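Local coordinates for CurM Sulfotransferase (Moorea producta, PDB 4GBM), which probably transfers a sulfonate group from the donor PAPS to a hydroxyl of the carrier-bound polyketide intermediate in curacin biosynthesis, at residues L88-K96 and M123-R131. The protein carries 2 engineered substitutions. Numbering follows the deposited sequence.
Sequences LQKTFMEVK and MLQENIAPR. With SO4 (sulfate ion), chain Q.
Leu124 reaches from helix 117-128 to lay its CD2 methyl over one face of the Phe92 ring, a CH-pi contact 4.1 Å from the centroid. Leu124 CD2 also meets Thr91 CG2 at 3.6 Å, and Leu124 CD1 faces Leu88 CD1. Met123, extended through chi2 and bent at chi3 (-50°), brings SD obliquely to the ring at 4.0 Å from Phe92 CZ, a Met-aromatic contact. One turn on, Val95 points at the other helix: its CG1 presses on Ile128 CG2, tight at 3.5 Å, and its CG2 lies against the CB of Asn127. No direct hydrogen bond joins the segments; water does the bridging. Asn127 ND2 donates almost straight (174°) to Met123 O, fixing the amide so that OD1 accepts from two waters, one also donating to Val95 O, the other accepting from Lys96 NZ. Replacing Asn127 with an alanine is likely to leave both waters without their shared acceptor and remove one of two donors on Met123 O. The helical segments run in roughly the same direction, 32° apart; Phe92 also touches helix 100-113, Leu88 reaches helix 72-78, and Thr91, Val95, Ile128 and Arg131 all meet Phe59 of edge strand 58-59 in the parallel sheet.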
loop_
_atom_site.group_PDB
_atom_site.type_symbol
_atom_site.label_atom_id
_atom_site.label_comp_id
_atom_site.label_asym_id
_atom_site.label_seq_id
_atom_site.Cartn_x
_atom_site.Cartn_y
_atom_site.Cartn_z
ATOM N N LEU A 88 3.321 12.809 1.235
ATOM C CA LEU A 88 2.568 14.014 0.879
ATOM C C LEU A 88 3.484 15.169 0.482
ATOM O O LEU A 88 3.239 15.839 -0.523
ATOM C CB LEU A 88 1.614 14.421 2.010
ATOM C CG LEU A 88 0.613 15.543 1.699
ATOM C CD1 LEU A 88 -0.379 15.127 0.602
ATOM C CD2 LEU A 88 -0.131 15.931 2.970
ATOM N N GLN A 89 4.550 15.382 1.253
ATOM C CA GLN A 89 5.557 16.400 0.930
ATOM C C GLN A 89 6.196 16.151 -0.438
ATOM O O GLN A 89 6.306 17.070 -1.249
ATOM C CB GLN A 89 6.621 16.462 2.025
ATOM C CG GLN A 89 7.539 17.661 1.946
ATOM C CD GLN A 89 8.603 17.649 3.032
ATOM O OE1 GLN A 89 9.765 17.343 2.773
ATOM N NE2 GLN A 89 8.204 17.974 4.257
ATOM N N LYS A 90 6.589 14.901 -0.700
ATOM C CA LYS A 90 7.169 14.525 -1.988
ATOM C C LYS A 90 6.186 14.680 -3.136
ATOM O O LYS A 90 6.580 15.041 -4.248
ATOM C CB LYS A 90 7.710 13.088 -1.953
ATOM C CG LYS A 90 9.016 12.952 -1.188
ATOM C CD LYS A 90 9.487 11.505 -1.157
ATOM C CE LYS A 90 10.812 11.377 -0.418
ATOM N NZ LYS A 90 11.911 12.132 -1.076
ATOM N N THR A 91 4.908 14.400 -2.867
ATOM C CA THR A 91 3.872 14.552 -3.883
ATOM C C THR A 91 3.797 15.995 -4.376
ATOM O O THR A 91 3.875 16.239 -5.580
ATOM C CB THR A 91 2.499 14.045 -3.383
ATOM O OG1 THR A 91 2.552 12.619 -3.265
ATOM C CG2 THR A 91 1.391 14.415 -4.356
ATOM N N PHE A 92 3.670 16.949 -3.452
ATOM C CA PHE A 92 3.620 18.356 -3.842
ATOM C C PHE A 92 4.920 18.833 -4.500
ATOM O O PHE A 92 4.886 19.671 -5.403
ATOM C CB PHE A 92 3.227 19.253 -2.658
ATOM C CG PHE A 92 1.759 19.201 -2.315
ATOM C CD1 PHE A 92 0.793 19.582 -3.246
ATOM C CD2 PHE A 92 1.342 18.785 -1.055
ATOM C CE1 PHE A 92 -0.563 19.534 -2.927
ATOM C CE2 PHE A 92 -0.013 18.734 -0.726
ATOM C CZ PHE A 92 -0.964 19.110 -1.660
ATOM N N MET A 93 6.054 18.280 -4.070
ATOM C CA MET A 93 7.346 18.567 -4.710
ATOM C C MET A 93 7.358 18.169 -6.182
ATOM O O MET A 93 7.810 18.939 -7.025
ATOM C CB MET A 93 8.492 17.859 -3.995
ATOM C CG MET A 93 8.740 18.311 -2.577
ATOM S SD MET A 93 10.268 17.594 -1.978
ATOM C CE MET A 93 9.821 17.007 -0.355
ATOM N N GLU A 94 6.860 16.965 -6.478
ATOM C CA GLU A 94 6.818 16.448 -7.849
ATOM C C GLU A 94 5.854 17.236 -8.729
ATOM O O GLU A 94 6.237 17.745 -9.789
ATOM C CB GLU A 94 6.402 14.968 -7.863
ATOM C CG GLU A 94 7.421 13.988 -7.297
ATOM C CD GLU A 94 8.603 13.718 -8.224
ATOM O OE1 GLU A 94 9.639 13.238 -7.718
ATOM O OE2 GLU A 94 8.504 13.977 -9.447
ATOM N N VAL A 95 4.601 17.331 -8.281
ATOM C CA VAL A 95 3.518 17.876 -9.101
ATOM C C VAL A 95 3.577 19.397 -9.262
ATOM O O VAL A 95 3.033 19.943 -10.227
ATOM C CB VAL A 95 2.110 17.416 -8.610
ATOM C CG1 VAL A 95 2.036 15.896 -8.566
ATOM C CG2 VAL A 95 1.767 18.008 -7.247
ATOM N N LYS A 96 4.248 20.072 -8.329
ATOM C CA LYS A 96 4.374 21.534 -8.372
ATOM C C LYS A 96 5.812 22.022 -8.576
ATOM O O LYS A 96 6.072 23.229 -8.541
ATOM C CB LYS A 96 3.782 22.156 -7.101
ATOM C CG LYS A 96 2.261 22.099 -7.016
ATOM C CD LYS A 96 1.743 22.730 -5.726
ATOM C CE LYS A 96 2.110 24.210 -5.612
ATOM N NZ LYS A 96 1.740 25.025 -6.810
ATOM N N MET A 123 -7.568 18.491 -4.321
ATOM C CA MET A 123 -6.397 19.282 -4.710
ATOM C C MET A 123 -5.316 18.422 -5.367
ATOM O O MET A 123 -4.722 18.818 -6.367
ATOM C CB MET A 123 -5.831 19.989 -3.478
ATOM C CG MET A 123 -4.627 20.885 -3.717
ATOM S SD MET A 123 -4.035 21.580 -2.162
ATOM C CE MET A 123 -5.565 22.207 -1.477
ATOM N N LEU A 124 -5.058 17.247 -4.804
ATOM C CA LEU A 124 -4.099 16.330 -5.418
ATOM C C LEU A 124 -4.576 15.894 -6.798
ATOM O O LEU A 124 -3.797 15.910 -7.756
ATOM C CB LEU A 124 -3.846 15.104 -4.539
ATOM C CG LEU A 124 -3.111 15.325 -3.214
ATOM C CD1 LEU A 124 -2.956 14.010 -2.463
ATOM C CD2 LEU A 124 -1.747 15.967 -3.449
ATOM N N GLN A 125 -5.855 15.534 -6.903
ATOM C CA GLN A 125 -6.426 15.103 -8.181
ATOM C C GLN A 125 -6.220 16.155 -9.270
ATOM O O GLN A 125 -5.798 15.827 -10.381
ATOM C CB GLN A 125 -7.908 14.745 -8.041
ATOM C CG GLN A 125 -8.140 13.400 -7.349
ATOM C CD GLN A 125 -9.615 13.074 -7.177
ATOM O OE1 GLN A 125 -10.434 13.952 -6.889
ATOM N NE2 GLN A 125 -9.961 11.803 -7.348
ATOM N N GLU A 126 -6.485 17.420 -8.950
ATOM C CA GLU A 126 -6.311 18.479 -9.949
ATOM C C GLU A 126 -4.838 18.705 -10.305
ATOM O O GLU A 126 -4.508 18.992 -11.457
ATOM C CB GLU A 126 -7.002 19.782 -9.519
ATOM C CG GLU A 126 -6.303 20.535 -8.404
ATOM C CD GLU A 126 -6.900 21.900 -8.137
ATOM O OE1 GLU A 126 -6.943 22.280 -6.952
ATOM O OE2 GLU A 126 -7.319 22.594 -9.095
ATOM N N ASN A 127 -3.947 18.556 -9.331
ATOM C CA ASN A 127 -2.531 18.794 -9.594
ATOM C C ASN A 127 -1.844 17.660 -10.364
ATOM O O ASN A 127 -0.792 17.870 -10.972
ATOM C CB ASN A 127 -1.782 19.135 -8.308
ATOM C CG ASN A 127 -1.894 20.601 -7.956
ATOM O OD1 ASN A 127 -1.052 21.410 -8.349
ATOM N ND2 ASN A 127 -2.959 20.962 -7.246
ATOM N N ILE A 128 -2.443 16.471 -10.352
ATOM C CA ILE A 128 -1.897 15.341 -11.125
ATOM C C ILE A 128 -2.652 15.068 -12.434
ATOM O O ILE A 128 -2.156 14.342 -13.298
ATOM C CB ILE A 128 -1.818 14.038 -10.289
ATOM C CG1 ILE A 128 -3.219 13.476 -10.018
ATOM C CG2 ILE A 128 -1.033 14.270 -8.991
ATOM C CD1 ILE A 128 -3.231 12.076 -9.422
ATOM N N ALA A 129 -3.849 15.638 -12.565
ATOM C CA ALA A 129 -4.699 15.441 -13.742
ATOM C C ALA A 129 -3.899 15.612 -15.044
ATOM O O ALA A 129 -3.082 16.535 -15.143
ATOM C CB ALA A 129 -5.873 16.413 -13.709
ATOM N N PRO A 130 -4.136 14.739 -16.049
ATOM C CA PRO A 130 -5.156 13.688 -16.170
ATOM C C PRO A 130 -4.775 12.327 -15.567
ATOM O O PRO A 130 -5.526 11.362 -15.713
ATOM C CB PRO A 130 -5.321 13.555 -17.689
ATOM C CG PRO A 130 -3.973 13.852 -18.218
ATOM C CD PRO A 130 -3.374 14.894 -17.306
ATOM N N ARG A 131 -3.628 12.256 -14.897
ATOM C CA ARG A 131 -3.198 11.021 -14.230
ATOM C C ARG A 131 -4.175 10.599 -13.131
ATOM O O ARG A 131 -4.840 11.445 -12.525
ATOM C CB ARG A 131 -1.795 11.184 -13.641
ATOM C CG ARG A 131 -0.693 11.351 -14.683
ATOM C CD ARG A 131 0.640 11.703 -14.036
ATOM N NE ARG A 131 0.656 13.087 -13.556
ATOM C CZ ARG A 131 1.699 13.671 -12.970
ATOM N NH1 ARG A 131 2.825 12.996 -12.771
ATOM N NH2 ARG A 131 1.609 14.936 -12.575
HETATM S S SO4 Q . 4.105 15.279 5.171
HETATM O O1 SO4 Q . 2.673 15.431 4.949
HETATM O O2 SO4 Q . 4.280 14.339 6.278
HETATM O O3 SO4 Q . 4.745 14.731 3.983
HETATM O O4 SO4 Q . 4.637 16.587 5.532
HETATM O O HOH W 1 0.866 21.432 -10.337
HETATM O O HOH W 2 -0.579 23.905 -7.785
#